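Side-chain contacts in WYL1 (Ruminococcus sp., PDB 6OAW), which is an accessory protein with a WYL domain that modulates the Type VI-D CRISPR-Cas system, probably by acting on its RNA-guided effector nuclease: residues V17-E22 with D140-L145; A120-T125 with K155-T160; S243-A248 with D255-S260; N344-P349 with Y355-F360. One frame throughout, in Å; residues are numbered along the deposited sequence.

Contact 1: V17-E22 with D140-L145; sequences VPYIAE and DLYDTL
Y19 against Y142 is an aromatic contact between a loop and a helix: the loop leading into strand 23-28 lays one tyrosine across the root of another on helix 139-145, about 30 Å from the centre of the chain. The rings, with centroids 5.4 Å apart, are inclined at 49° and meet obliquely. The hydroxyl end of Y19 does most of the touching. Its CE1 lies 3.8 Å from CG of Y142, and its OH lies 3.6 Å from CB of Y142, close to where that side chain leaves the helix. On Y142, CG anti to the backbone N (chi1 -171°) sets the ring where Y19 and E22 can reach it. At the far end of the same ring OE2 of E22 comes up to the edge, 3.9 Å from CE2 of Y142 and near the ring plane. The extended glutamate chain crosses the tyrosine at roughly a right angle.

Neither hydroxyl bonds across the contact. OH of Y19 hydrogen-bonds to the backbone oxygen of I137, just ahead of the helix, while OH of Y142 reaches the backbone oxygen of P11. With an alanine in place of Y19, the inner part of the Y142 ring would probably lose part of its cover and the I137 carbonyl a hydrogen-bond partner from the loop. The chemistry is therefore divided: the touching is van der Waals, by ring carbons, one phenol oxygen and one carboxylate oxygen, whereas each phenol is secured by a backbone carbonyl elsewhere, which fixes the reach of both side chains without any hydrogen bond between them.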
loop_
_atom_site.group_PDB
_atom_site.type_symbol
_atom_site.label_atom_id
_atom_site.label_comp_id
_atom_site.label_asym_id
_atom_site.label_seq_id
_atom_site.Cartn_x
_atom_site.Cartn_y
_atom_site.Cartn_z
ATOM N N VAL B 17 -26.176 -36.491 11.914
ATOM C CA VAL B 17 -25.475 -37.216 10.807
ATOM C C VAL B 17 -24.028 -36.730 10.787
ATOM O O VAL B 17 -23.795 -35.533 10.897
ATOM C CB VAL B 17 -26.178 -36.996 9.453
ATOM N N PRO B 18 -23.006 -37.611 10.705
ATOM C CA PRO B 18 -21.626 -37.170 10.483
ATOM C C PRO B 18 -21.510 -36.053 9.428
ATOM O O PRO B 18 -22.156 -36.139 8.424
ATOM C CB PRO B 18 -20.947 -38.465 9.995
ATOM C CG PRO B 18 -21.680 -39.570 10.725
ATOM C CD PRO B 18 -23.104 -39.068 10.867
ATOM N N TYR B 19 -20.707 -35.023 9.673
ATOM C CA TYR B 19 -20.476 -33.914 8.701
ATOM C C TYR B 19 -19.515 -34.359 7.585
ATOM O O TYR B 19 -18.476 -34.940 7.887
ATOM C CB TYR B 19 -19.926 -32.675 9.407
ATOM C CG TYR B 19 -19.605 -31.548 8.456
ATOM C CD1 TYR B 19 -20.609 -30.876 7.776
ATOM C CD2 TYR B 19 -18.296 -31.196 8.189
ATOM C CE1 TYR B 19 -20.319 -29.869 6.871
ATOM C CE2 TYR B 19 -17.992 -30.182 7.300
ATOM C CZ TYR B 19 -19.003 -29.522 6.629
ATOM O OH TYR B 19 -18.671 -28.516 5.763
ATOM N N ILE B 20 -19.843 -34.088 6.323
ATOM C CA ILE B 20 -18.907 -34.264 5.170
ATOM C C ILE B 20 -18.622 -32.873 4.602
ATOM O O ILE B 20 -19.592 -32.198 4.244
ATOM C CB ILE B 20 -19.497 -35.206 4.104
ATOM N N ALA B 21 -17.351 -32.473 4.560
ATOM C CA ALA B 21 -16.872 -31.148 4.102
ATOM C C ALA B 21 -17.244 -30.925 2.637
ATOM O O ALA B 21 -16.757 -31.671 1.797
ATOM C CB ALA B 21 -15.379 -31.033 4.303
ATOM N N GLU B 22 -18.070 -29.916 2.361
ATOM C CA GLU B 22 -18.335 -29.439 0.976
ATOM C C GLU B 22 -17.272 -28.400 0.581
ATOM O O GLU B 22 -16.789 -27.684 1.472
ATOM C CB GLU B 22 -19.770 -28.913 0.859
ATOM C CG GLU B 22 -19.997 -27.502 1.373
ATOM C CD GLU B 22 -21.427 -27.039 1.140
ATOM O OE1 GLU B 22 -22.199 -27.808 0.562
ATOM O OE2 GLU B 22 -21.767 -25.921 1.538
ATOM N N ASP B 140 -16.589 -26.430 11.832
ATOM C CA ASP B 140 -16.688 -25.161 12.612
ATOM C C ASP B 140 -17.084 -24.017 11.676
ATOM O O ASP B 140 -17.985 -23.251 12.057
ATOM C CB ASP B 140 -15.409 -24.832 13.389
ATOM C CG ASP B 140 -15.212 -25.726 14.598
ATOM O OD1 ASP B 140 -16.184 -26.379 15.003
ATOM O OD2 ASP B 140 -14.087 -25.802 15.102
ATOM N N LEU B 141 -16.475 -23.925 10.492
ATOM C CA LEU B 141 -16.812 -22.861 9.509
ATOM C C LEU B 141 -18.227 -23.106 8.985
ATOM O O LEU B 141 -18.961 -22.129 8.808
ATOM C CB LEU B 141 -15.805 -22.800 8.359
ATOM C CG LEU B 141 -16.066 -21.662 7.361
ATOM C CD1 LEU B 141 -16.066 -20.299 8.042
ATOM C CD2 LEU B 141 -15.049 -21.658 6.238
ATOM N N TYR B 142 -18.628 -24.354 8.757
ATOM C CA TYR B 142 -19.991 -24.652 8.252
ATOM C C TYR B 142 -21.015 -24.080 9.229
ATOM O O TYR B 142 -21.962 -23.418 8.768
ATOM C CB TYR B 142 -20.253 -26.145 8.026
ATOM C CG TYR B 142 -21.568 -26.360 7.320
ATOM C CD1 TYR B 142 -22.753 -26.401 8.038
ATOM C CD2 TYR B 142 -21.644 -26.382 5.936
ATOM C CE1 TYR B 142 -23.974 -26.535 7.399
ATOM C CE2 TYR B 142 -22.857 -26.495 5.283
ATOM C CZ TYR B 142 -24.024 -26.567 6.018
ATOM O OH TYR B 142 -25.219 -26.670 5.377
ATOM N N ASP B 143 -20.816 -24.332 10.528
ATOM C CA ASP B 143 -21.762 -23.935 11.610
ATOM C C ASP B 143 -21.774 -22.406 11.745
ATOM O O ASP B 143 -22.855 -21.880 12.010
ATOM C CB ASP B 143 -21.468 -24.693 12.911
ATOM C CG ASP B 143 -21.818 -26.170 12.816
ATOM O OD1 ASP B 143 -22.629 -26.534 11.934
ATOM O OD2 ASP B 143 -21.271 -26.951 13.608
ATOM N N THR B 144 -20.658 -21.716 11.509
ATOM C CA THR B 144 -20.620 -20.223 11.473
ATOM C C THR B 144 -21.417 -19.726 10.261
ATOM O O THR B 144 -22.256 -18.839 10.431
ATOM C CB THR B 144 -19.184 -19.682 11.477
ATOM O OG1 THR B 144 -18.552 -20.093 12.687
ATOM C CG2 THR B 144 -19.118 -18.175 11.376
ATOM N N LEU B 145 -21.187 -20.296 9.078
ATOM C CA LEU B 145 -21.824 -19.814 7.826
ATOM C C LEU B 145 -23.310 -20.188 7.785
ATOM O O LEU B 145 -24.013 -19.666 6.895
ATOM C CB LEU B 145 -21.078 -20.413 6.638
ATOM C CG LEU B 145 -19.654 -19.911 6.436
ATOM C CD1 LEU B 145 -19.001 -20.659 5.294
ATOM C CD2 LEU B 145 -19.631 -18.434 6.135
#

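Contact 2: A120-T125 with K155-T160; sequences AKYEKT and KVYSLT
Two helix ends, the C-terminal region of helix 104-122 and the Schellman turn that closes helix 151-156, are joined by a pair of tyrosines, Y122 and Y157. The phenol oxygen of Y157 comes over one face of the Y122 ring, near one side of it, with OH of Y157 3.4 Å from CD2 of Y122. Just behind it, CE1 of Y157 rests 3.6 Å from CB of Y122, so the contact runs from the root of Y122 along one flank of its ring. The planes are 49° apart and the rings meet obliquely.

Y157 is the first residue to leave helical geometry, and S158, with its positive phi, is the C-prime residue of the Schellman motif, in which N of L159 bonds back to O of N154. A type I' turn from Y157 to T160 then leads into helix 161-172, whose A167 touches both tyrosines.

The polar ends are engaged as well. OH of Y157 hydrogen-bonds to the backbone oxygen of A89. OH of Y122 accepts a 3.0 Å bond from NZ of K121, whose CD also lies over a face of the Y122 ring. Replacing Y122 with a serine would probably remove the packing against CE1 and the phenol oxygen of Y157 and leave the K121 ammonium without its phenol partner. V156 closes on Y157 from within its own segment, CG1 standing 3.7 Å above the centre of that ring.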
loop_
_atom_site.group_PDB
_atom_site.type_symbol
_atom_site.label_atom_id
_atom_site.label_comp_id
_atom_site.label_asym_id
_atom_site.label_seq_id
_atom_site.Cartn_x
_atom_site.Cartn_y
_atom_site.Cartn_z
ATOM N N ALA B 120 -23.912 -2.498 -3.426
ATOM C CA ALA B 120 -23.513 -1.942 -4.742
ATOM C C ALA B 120 -22.010 -2.143 -4.951
ATOM O O ALA B 120 -21.631 -2.448 -6.083
ATOM C CB ALA B 120 -23.908 -0.491 -4.878
ATOM N N LYS B 121 -21.199 -2.003 -3.900
ATOM C CA LYS B 121 -19.718 -2.064 -3.990
ATOM C C LYS B 121 -19.226 -3.489 -4.303
ATOM O O LYS B 121 -18.351 -3.608 -5.191
ATOM C CB LYS B 121 -19.072 -1.619 -2.681
ATOM C CG LYS B 121 -17.555 -1.519 -2.720
ATOM C CD LYS B 121 -16.931 -2.001 -1.461
ATOM C CE LYS B 121 -15.475 -1.616 -1.368
ATOM N NZ LYS B 121 -14.934 -1.910 -0.024
ATOM N N TYR B 122 -19.743 -4.512 -3.610
ATOM C CA TYR B 122 -19.369 -5.939 -3.805
ATOM C C TYR B 122 -20.279 -6.619 -4.845
ATOM O O TYR B 122 -20.097 -7.808 -5.054
ATOM C CB TYR B 122 -19.367 -6.672 -2.456
ATOM C CG TYR B 122 -18.341 -6.148 -1.479
ATOM C CD1 TYR B 122 -16.982 -6.223 -1.753
ATOM C CD2 TYR B 122 -18.723 -5.560 -0.283
ATOM C CE1 TYR B 122 -16.036 -5.720 -0.869
ATOM C CE2 TYR B 122 -17.798 -5.044 0.611
ATOM C CZ TYR B 122 -16.444 -5.138 0.323
ATOM O OH TYR B 122 -15.538 -4.626 1.207
ATOM N N GLU B 123 -21.200 -5.893 -5.494
ATOM C CA GLU B 123 -22.088 -6.425 -6.573
ATOM C C GLU B 123 -21.632 -5.918 -7.954
ATOM O O GLU B 123 -22.325 -6.255 -8.936
ATOM C CB GLU B 123 -23.556 -6.038 -6.365
ATOM N N LYS B 124 -20.533 -5.146 -8.049
ATOM C CA LYS B 124 -20.045 -4.564 -9.336
ATOM C C LYS B 124 -19.263 -5.657 -10.097
ATOM O O LYS B 124 -18.171 -6.037 -9.605
ATOM C CB LYS B 124 -19.222 -3.293 -9.082
ATOM N N THR B 125 -19.829 -6.177 -11.205
ATOM C CA THR B 125 -19.206 -7.178 -12.123
ATOM C C THR B 125 -17.877 -6.597 -12.632
ATOM O O THR B 125 -17.886 -5.429 -13.071
ATOM C CB THR B 125 -20.153 -7.564 -13.270
ATOM N N LYS B 155 -27.606 -10.053 4.108
ATOM C CA LYS B 155 -28.359 -8.996 3.389
ATOM C C LYS B 155 -27.457 -8.331 2.349
ATOM O O LYS B 155 -27.884 -8.199 1.195
ATOM C CB LYS B 155 -28.907 -7.954 4.370
ATOM C CG LYS B 155 -30.158 -8.359 5.150
ATOM C CD LYS B 155 -30.615 -7.232 6.071
ATOM C CE LYS B 155 -31.687 -7.641 7.058
ATOM N NZ LYS B 155 -32.973 -6.981 6.752
ATOM N N VAL B 156 -26.238 -7.953 2.732
ATOM C CA VAL B 156 -25.275 -7.263 1.815
ATOM C C VAL B 156 -24.943 -8.167 0.623
ATOM O O VAL B 156 -24.862 -7.631 -0.507
ATOM C CB VAL B 156 -24.008 -6.809 2.554
ATOM C CG1 VAL B 156 -22.893 -6.445 1.578
ATOM C CG2 VAL B 156 -24.323 -5.612 3.468
ATOM N N TYR B 157 -24.740 -9.464 0.861
ATOM C CA TYR B 157 -24.239 -10.408 -0.182
ATOM C C TYR B 157 -25.413 -11.244 -0.730
ATOM O O TYR B 157 -25.141 -12.222 -1.442
ATOM C CB TYR B 157 -23.077 -11.227 0.388
ATOM C CG TYR B 157 -21.915 -10.383 0.853
ATOM C CD1 TYR B 157 -21.167 -9.632 -0.046
ATOM C CD2 TYR B 157 -21.562 -10.327 2.188
ATOM C CE1 TYR B 157 -20.101 -8.847 0.362
ATOM C CE2 TYR B 157 -20.512 -9.529 2.621
ATOM C CZ TYR B 157 -19.771 -8.802 1.703
ATOM O OH TYR B 157 -18.740 -8.019 2.120
ATOM N N SER B 158 -26.662 -10.836 -0.444
ATOM C CA SER B 158 -27.914 -11.510 -0.879
ATOM C C SER B 158 -27.785 -13.033 -0.721
ATOM O O SER B 158 -27.939 -13.731 -1.730
ATOM C CB SER B 158 -28.249 -11.135 -2.306
ATOM O OG SER B 158 -28.274 -9.722 -2.447
ATOM N N LEU B 159 -27.438 -13.518 0.478
ATOM C CA LEU B 159 -27.395 -14.965 0.842
ATOM C C LEU B 159 -26.419 -15.755 -0.055
ATOM O O LEU B 159 -26.513 -16.988 -0.050
ATOM C CB LEU B 159 -28.814 -15.538 0.721
ATOM C CG LEU B 159 -29.884 -14.802 1.536
ATOM C CD1 LEU B 159 -31.291 -15.091 1.034
ATOM C CD2 LEU B 159 -29.774 -15.147 3.010
ATOM N N THR B 160 -25.493 -15.111 -0.773
ATOM C CA THR B 160 -24.617 -15.798 -1.759
ATOM C C THR B 160 -23.211 -15.958 -1.187
ATOM O O THR B 160 -22.439 -14.978 -1.226
ATOM C CB THR B 160 -24.589 -15.040 -3.083
ATOM O OG1 THR B 160 -25.941 -14.748 -3.443
ATOM C CG2 THR B 160 -23.905 -15.843 -4.163
#

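Contact 3: S243-A248 with D255-S260; sequences SDEKSA and DSYRIS
The phenol of Y257 reaches from strand 253-258 to the end of strand 237-243, where S243 and E245 grip its oxygen by two hydrogen bonds. OG of S243 donates to OH of Y257 at 2.8 Å. That hydroxyl in turn donates to OE1 of E245, a bond modelled at 2.4 Å, so short that its exact length is doubtful. Both partners come in at the ring edge, and the carboxylate is nearly coplanar with the ring, the two planes 13° apart. E245 gets there with CG anti to its backbone N (chi1 -170°) and the chain extended beyond. Its other oxygen, OE2, forms a salt bridge with R219, which probably offsets the charge of the buried acid, while Y214 meets the Y257 ring edge-to-face.

The contact thins away from this cluster. D255 brings only its CB to 4.5 Å from CB of S243. Farther along the loop, exposed A248 ends a type I turn that begins at E245.

OG of S243 also accepts from N of E245 at 3.1 Å, which makes the start of the loop an ST turn. The whole is a beta hairpin whose connecting loop is tied to its second strand by a tyrosine hydroxyl.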
loop_
_atom_site.group_PDB
_atom_site.type_symbol
_atom_site.label_atom_id
_atom_site.label_comp_id
_atom_site.label_asym_id
_atom_site.label_seq_id
_atom_site.Cartn_x
_atom_site.Cartn_y
_atom_site.Cartn_z
ATOM N N SER B 243 11.457 -8.949 28.929
ATOM C CA SER B 243 11.780 -10.377 28.701
ATOM C C SER B 243 12.993 -10.792 29.541
ATOM O O SER B 243 13.835 -9.923 29.844
ATOM C CB SER B 243 12.009 -10.618 27.264
ATOM O OG SER B 243 12.553 -11.913 27.055
ATOM N N ASP B 244 13.058 -12.075 29.904
ATOM C CA ASP B 244 14.170 -12.666 30.691
ATOM C C ASP B 244 15.110 -13.424 29.742
ATOM O O ASP B 244 15.977 -14.142 30.227
ATOM C CB ASP B 244 13.612 -13.554 31.807
ATOM C CG ASP B 244 13.097 -14.899 31.314
ATOM O OD1 ASP B 244 13.054 -15.090 30.082
ATOM O OD2 ASP B 244 12.788 -15.764 32.162
ATOM N N GLU B 245 14.962 -13.266 28.429
ATOM C CA GLU B 245 15.750 -14.046 27.446
ATOM C C GLU B 245 17.223 -13.634 27.541
ATOM O O GLU B 245 18.072 -14.544 27.591
ATOM C CB GLU B 245 15.216 -13.877 26.026
ATOM C CG GLU B 245 15.852 -14.845 25.044
ATOM C CD GLU B 245 15.331 -14.763 23.618
ATOM O OE1 GLU B 245 14.441 -13.934 23.363
ATOM O OE2 GLU B 245 15.833 -15.537 22.776
ATOM N N LYS B 246 17.507 -12.334 27.545
ATOM C CA LYS B 246 18.874 -11.779 27.320
ATOM C C LYS B 246 19.803 -12.158 28.493
ATOM O O LYS B 246 21.020 -12.302 28.267
ATOM C CB LYS B 246 18.798 -10.264 27.088
ATOM N N SER B 247 19.253 -12.329 29.695
ATOM C CA SER B 247 19.991 -12.740 30.916
ATOM C C SER B 247 19.779 -14.240 31.157
ATOM O O SER B 247 20.234 -14.742 32.190
ATOM C CB SER B 247 19.549 -11.930 32.091
ATOM O OG SER B 247 18.184 -12.194 32.332
ATOM N N ALA B 248 19.076 -14.920 30.248
ATOM C CA ALA B 248 18.833 -16.385 30.294
ATOM C C ALA B 248 18.114 -16.754 31.597
ATOM O O ALA B 248 18.652 -17.581 32.339
ATOM C CB ALA B 248 20.146 -17.138 30.158
ATOM N N ASP B 255 12.482 -5.358 25.678
ATOM C CA ASP B 255 12.834 -5.904 24.347
ATOM C C ASP B 255 11.646 -5.741 23.402
ATOM O O ASP B 255 10.542 -5.301 23.855
ATOM C CB ASP B 255 13.297 -7.354 24.473
ATOM C CG ASP B 255 14.408 -7.722 23.518
ATOM O OD1 ASP B 255 14.414 -7.193 22.380
ATOM O OD2 ASP B 255 15.272 -8.528 23.919
ATOM N N SER B 256 11.901 -6.056 22.127
ATOM C CA SER B 256 10.911 -6.042 21.029
ATOM C C SER B 256 10.994 -7.341 20.220
ATOM O O SER B 256 12.026 -7.544 19.503
ATOM C CB SER B 256 11.140 -4.797 20.191
ATOM O OG SER B 256 10.229 -4.719 19.099
ATOM N N TYR B 257 9.933 -8.164 20.282
ATOM C CA TYR B 257 9.793 -9.448 19.562
ATOM C C TYR B 257 8.818 -9.306 18.384
ATOM O O TYR B 257 7.669 -8.899 18.603
ATOM C CB TYR B 257 9.280 -10.544 20.501
ATOM C CG TYR B 257 10.262 -10.979 21.542
ATOM C CD1 TYR B 257 10.427 -10.263 22.713
ATOM C CD2 TYR B 257 11.103 -12.059 21.313
ATOM C CE1 TYR B 257 11.352 -10.656 23.672
ATOM C CE2 TYR B 257 12.038 -12.458 22.251
ATOM C CZ TYR B 257 12.159 -11.754 23.429
ATOM O OH TYR B 257 13.093 -12.135 24.328
ATOM N N ARG B 258 9.232 -9.702 17.183
ATOM C CA ARG B 258 8.289 -9.917 16.044
ATOM C C ARG B 258 7.171 -10.850 16.530
ATOM O O ARG B 258 7.498 -11.932 17.070
ATOM C CB ARG B 258 9.019 -10.563 14.861
ATOM C CG ARG B 258 9.994 -9.638 14.144
ATOM C CD ARG B 258 9.334 -8.898 13.000
ATOM N NE ARG B 258 8.753 -9.924 12.152
ATOM C CZ ARG B 258 9.303 -10.474 11.088
ATOM N NH1 ARG B 258 8.655 -11.442 10.458
ATOM N NH2 ARG B 258 10.444 -10.023 10.610
ATOM N N ILE B 259 5.902 -10.482 16.374
ATOM C CA ILE B 259 4.815 -11.388 16.831
ATOM C C ILE B 259 4.867 -12.692 16.031
ATOM O O ILE B 259 4.406 -13.733 16.569
ATOM C CB ILE B 259 3.420 -10.745 16.802
ATOM C CG1 ILE B 259 2.883 -10.578 15.385
ATOM C CG2 ILE B 259 3.396 -9.447 17.601
ATOM C CD1 ILE B 259 1.471 -10.044 15.358
ATOM N N SER B 260 5.437 -12.674 14.828
ATOM C CA SER B 260 5.549 -13.875 13.968
ATOM C C SER B 260 6.591 -14.866 14.517
ATOM O O SER B 260 6.582 -15.998 14.042
ATOM C CB SER B 260 5.824 -13.503 12.530
ATOM O OG SER B 260 7.054 -12.800 12.393
#

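Contact 4: N344-P349 with Y355-F360; sequences NEFISP and YYFNKF
F346, the last residue of strand 342-346, offers a ring face to the edge of F357 on helix 350-357, a T-shaped pair in a buried setting. Along the first segment, N344 comes two residues earlier and turns to other partners: its backbone pairs with V312, and its OD1 accepts from N of K339. E345 is exposed, its side chain touching K311. Then comes F346, through which the whole segment meets the helix. The ring centroids are 5.2 Å apart and the planes 61° from each other. CE2 of F357 stands 3.8 Å above the plane of the F346 ring, offset toward its rim, and CZ of F357 lies 3.7 Å from CZ of F346. The contact thus lies at the outer end of both rings. F346 has CG beside its backbone N and anti to the carbonyl carbon (chi1 -73°), a torsion that leaves the ring face turned to the edge of F357. Past it, I347 leaves the strand and pairs through its backbone with I331, the residue whose N also bonds to OG of S348. P349 then occupies the N-cap position of the helix that carries F357.

F357 is also held by its own segment: CD2 of Y356 sits 3.5 Å above the centre of its ring, and CD1 of F357 lies 3.5 Å over the ring of F360. Strand 310-314, beside strand 342-346 in the three-stranded antiparallel sheet, supplies V312 against F346 and L314 against F357, while F322 of helix 316-324 packs on F357 and P330 and L332 close on F346.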
loop_
_atom_site.group_PDB
_atom_site.type_symbol
_atom_site.label_atom_id
_atom_site.label_comp_id
_atom_site.label_asym_id
_atom_site.label_seq_id
_atom_site.Cartn_x
_atom_site.Cartn_y
_atom_site.Cartn_z
ATOM N N ASN B 344 30.999 11.928 9.498
ATOM C CA ASN B 344 29.857 12.157 10.414
ATOM C C ASN B 344 29.745 10.945 11.326
ATOM O O ASN B 344 30.007 9.815 10.867
ATOM C CB ASN B 344 28.564 12.381 9.632
ATOM C CG ASN B 344 28.630 13.612 8.751
ATOM O OD1 ASN B 344 28.172 14.663 9.149
ATOM N ND2 ASN B 344 29.195 13.502 7.567
ATOM N N GLU B 345 29.391 11.176 12.577
ATOM C CA GLU B 345 29.231 10.121 13.600
ATOM C C GLU B 345 27.742 9.801 13.720
ATOM O O GLU B 345 26.947 10.684 14.056
ATOM C CB GLU B 345 29.824 10.560 14.938
ATOM C CG GLU B 345 31.321 10.768 14.839
ATOM C CD GLU B 345 32.083 10.730 16.151
ATOM O OE1 GLU B 345 31.477 11.034 17.178
ATOM O OE2 GLU B 345 33.266 10.354 16.123
ATOM N N PHE B 346 27.395 8.549 13.473
ATOM C CA PHE B 346 26.021 8.043 13.629
ATOM C C PHE B 346 26.022 7.259 14.922
ATOM O O PHE B 346 27.074 6.664 15.216
ATOM C CB PHE B 346 25.595 7.306 12.359
ATOM C CG PHE B 346 25.329 8.246 11.214
ATOM C CD1 PHE B 346 26.337 8.590 10.340
ATOM C CD2 PHE B 346 24.068 8.806 11.022
ATOM C CE1 PHE B 346 26.098 9.465 9.283
ATOM C CE2 PHE B 346 23.831 9.685 9.970
ATOM C CZ PHE B 346 24.850 10.029 9.113
ATOM N N ILE B 347 24.952 7.378 15.701
ATOM C CA ILE B 347 24.819 6.732 17.036
ATOM C C ILE B 347 23.724 5.670 16.967
ATOM O O ILE B 347 23.545 4.937 17.961
ATOM C CB ILE B 347 24.554 7.770 18.151
ATOM C CG1 ILE B 347 23.349 8.668 17.867
ATOM C CG2 ILE B 347 25.802 8.601 18.431
ATOM C CD1 ILE B 347 22.732 9.248 19.159
ATOM N N SER B 348 22.993 5.591 15.858
ATOM C CA SER B 348 22.056 4.473 15.598
ATOM C C SER B 348 22.864 3.187 15.636
ATOM O O SER B 348 24.050 3.196 15.356
ATOM C CB SER B 348 21.356 4.601 14.263
ATOM O OG SER B 348 20.730 5.863 14.145
ATOM N N PRO B 349 22.243 2.036 15.946
ATOM C CA PRO B 349 22.962 0.766 15.914
ATOM C C PRO B 349 23.729 0.577 14.606
ATOM O O PRO B 349 23.259 0.934 13.526
ATOM C CB PRO B 349 21.839 -0.262 16.080
ATOM C CG PRO B 349 20.777 0.486 16.870
ATOM C CD PRO B 349 20.837 1.907 16.359
ATOM N N TYR B 355 22.700 -0.904 6.775
ATOM C CA TYR B 355 21.497 -1.093 5.919
ATOM C C TYR B 355 21.127 0.238 5.252
ATOM O O TYR B 355 20.523 0.213 4.184
ATOM C CB TYR B 355 20.274 -1.655 6.657
ATOM C CG TYR B 355 20.386 -3.068 7.165
ATOM C CD1 TYR B 355 21.337 -3.945 6.671
ATOM C CD2 TYR B 355 19.497 -3.548 8.107
ATOM C CE1 TYR B 355 21.402 -5.259 7.110
ATOM C CE2 TYR B 355 19.559 -4.848 8.571
ATOM C CZ TYR B 355 20.514 -5.706 8.067
ATOM O OH TYR B 355 20.558 -7.000 8.500
ATOM N N TYR B 356 21.539 1.381 5.797
ATOM C CA TYR B 356 21.207 2.678 5.162
ATOM C C TYR B 356 22.229 3.064 4.090
ATOM O O TYR B 356 21.831 3.516 2.997
ATOM C CB TYR B 356 21.137 3.796 6.185
ATOM C CG TYR B 356 20.607 5.072 5.609
ATOM C CD1 TYR B 356 19.275 5.206 5.268
ATOM C CD2 TYR B 356 21.453 6.134 5.332
ATOM C CE1 TYR B 356 18.789 6.387 4.741
ATOM C CE2 TYR B 356 20.983 7.308 4.770
ATOM C CZ TYR B 356 19.642 7.444 4.491
ATOM O OH TYR B 356 19.158 8.612 3.958
ATOM N N PHE B 357 23.521 2.939 4.413
ATOM C CA PHE B 357 24.597 3.468 3.550
ATOM C C PHE B 357 25.107 2.400 2.570
ATOM O O PHE B 357 25.925 2.760 1.720
ATOM C CB PHE B 357 25.682 4.099 4.404
ATOM C CG PHE B 357 25.264 5.387 5.045
ATOM C CD1 PHE B 357 24.999 6.498 4.268
ATOM C CD2 PHE B 357 25.168 5.496 6.427
ATOM C CE1 PHE B 357 24.648 7.693 4.878
ATOM C CE2 PHE B 357 24.783 6.682 7.024
ATOM C CZ PHE B 357 24.541 7.782 6.250
ATOM N N ASN B 358 24.625 1.159 2.639
ATOM C CA ASN B 358 25.066 0.114 1.679
ATOM C C ASN B 358 24.746 0.523 0.230
ATOM O O ASN B 358 25.459 0.034 -0.654
ATOM C CB ASN B 358 24.517 -1.274 2.010
ATOM C CG ASN B 358 23.007 -1.375 2.017
ATOM O OD1 ASN B 358 22.326 -0.437 1.603
ATOM N ND2 ASN B 358 22.508 -2.524 2.452
ATOM N N LYS B 359 23.753 1.393 -0.020
ATOM C CA LYS B 359 23.420 1.861 -1.389
ATOM C C LYS B 359 24.100 3.188 -1.737
ATOM O O LYS B 359 23.855 3.697 -2.799
ATOM C CB LYS B 359 21.913 1.991 -1.565
ATOM C CG LYS B 359 21.228 2.911 -0.558
ATOM C CD LYS B 359 19.788 3.097 -0.794
ATOM C CE LYS B 359 19.137 3.797 0.366
ATOM N NZ LYS B 359 19.347 3.033 1.613
ATOM N N PHE B 360 24.974 3.745 -0.913
ATOM C CA PHE B 360 25.510 5.113 -1.153
ATOM C C PHE B 360 26.833 5.086 -1.912
ATOM O O PHE B 360 27.204 6.128 -2.399
ATOM C CB PHE B 360 25.702 5.835 0.174
ATOM C CG PHE B 360 24.508 6.604 0.657
ATOM C CD1 PHE B 360 23.333 5.955 1.009
ATOM C CD2 PHE B 360 24.578 7.979 0.811
ATOM C CE1 PHE B 360 22.251 6.680 1.491
ATOM C CE2 PHE B 360 23.483 8.693 1.255
ATOM C CZ PHE B 360 22.323 8.044 1.599
#

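The four contacts lie in series apart from the first two, whose segments alternate along the chain: contact 1 uses helix 139-145 and contact 2 the next helix, 151-156. Their centres are about 24 Å apart and their nearest atoms about 8 Å, with no touch between them. Contact 3, in the six-stranded antiparallel sheet, lies about 40 Å from contact 1 and about 45 Å from contact 2, centre to centre. Contact 4 joins the three-stranded sheet to helix 350-357, about 25 Å from contact 3 between centres and about 55 Å from contact 1, on the opposite side of the chain's centre. Of the four, contact 4 alone reaches the second subunit, through N358 and K359.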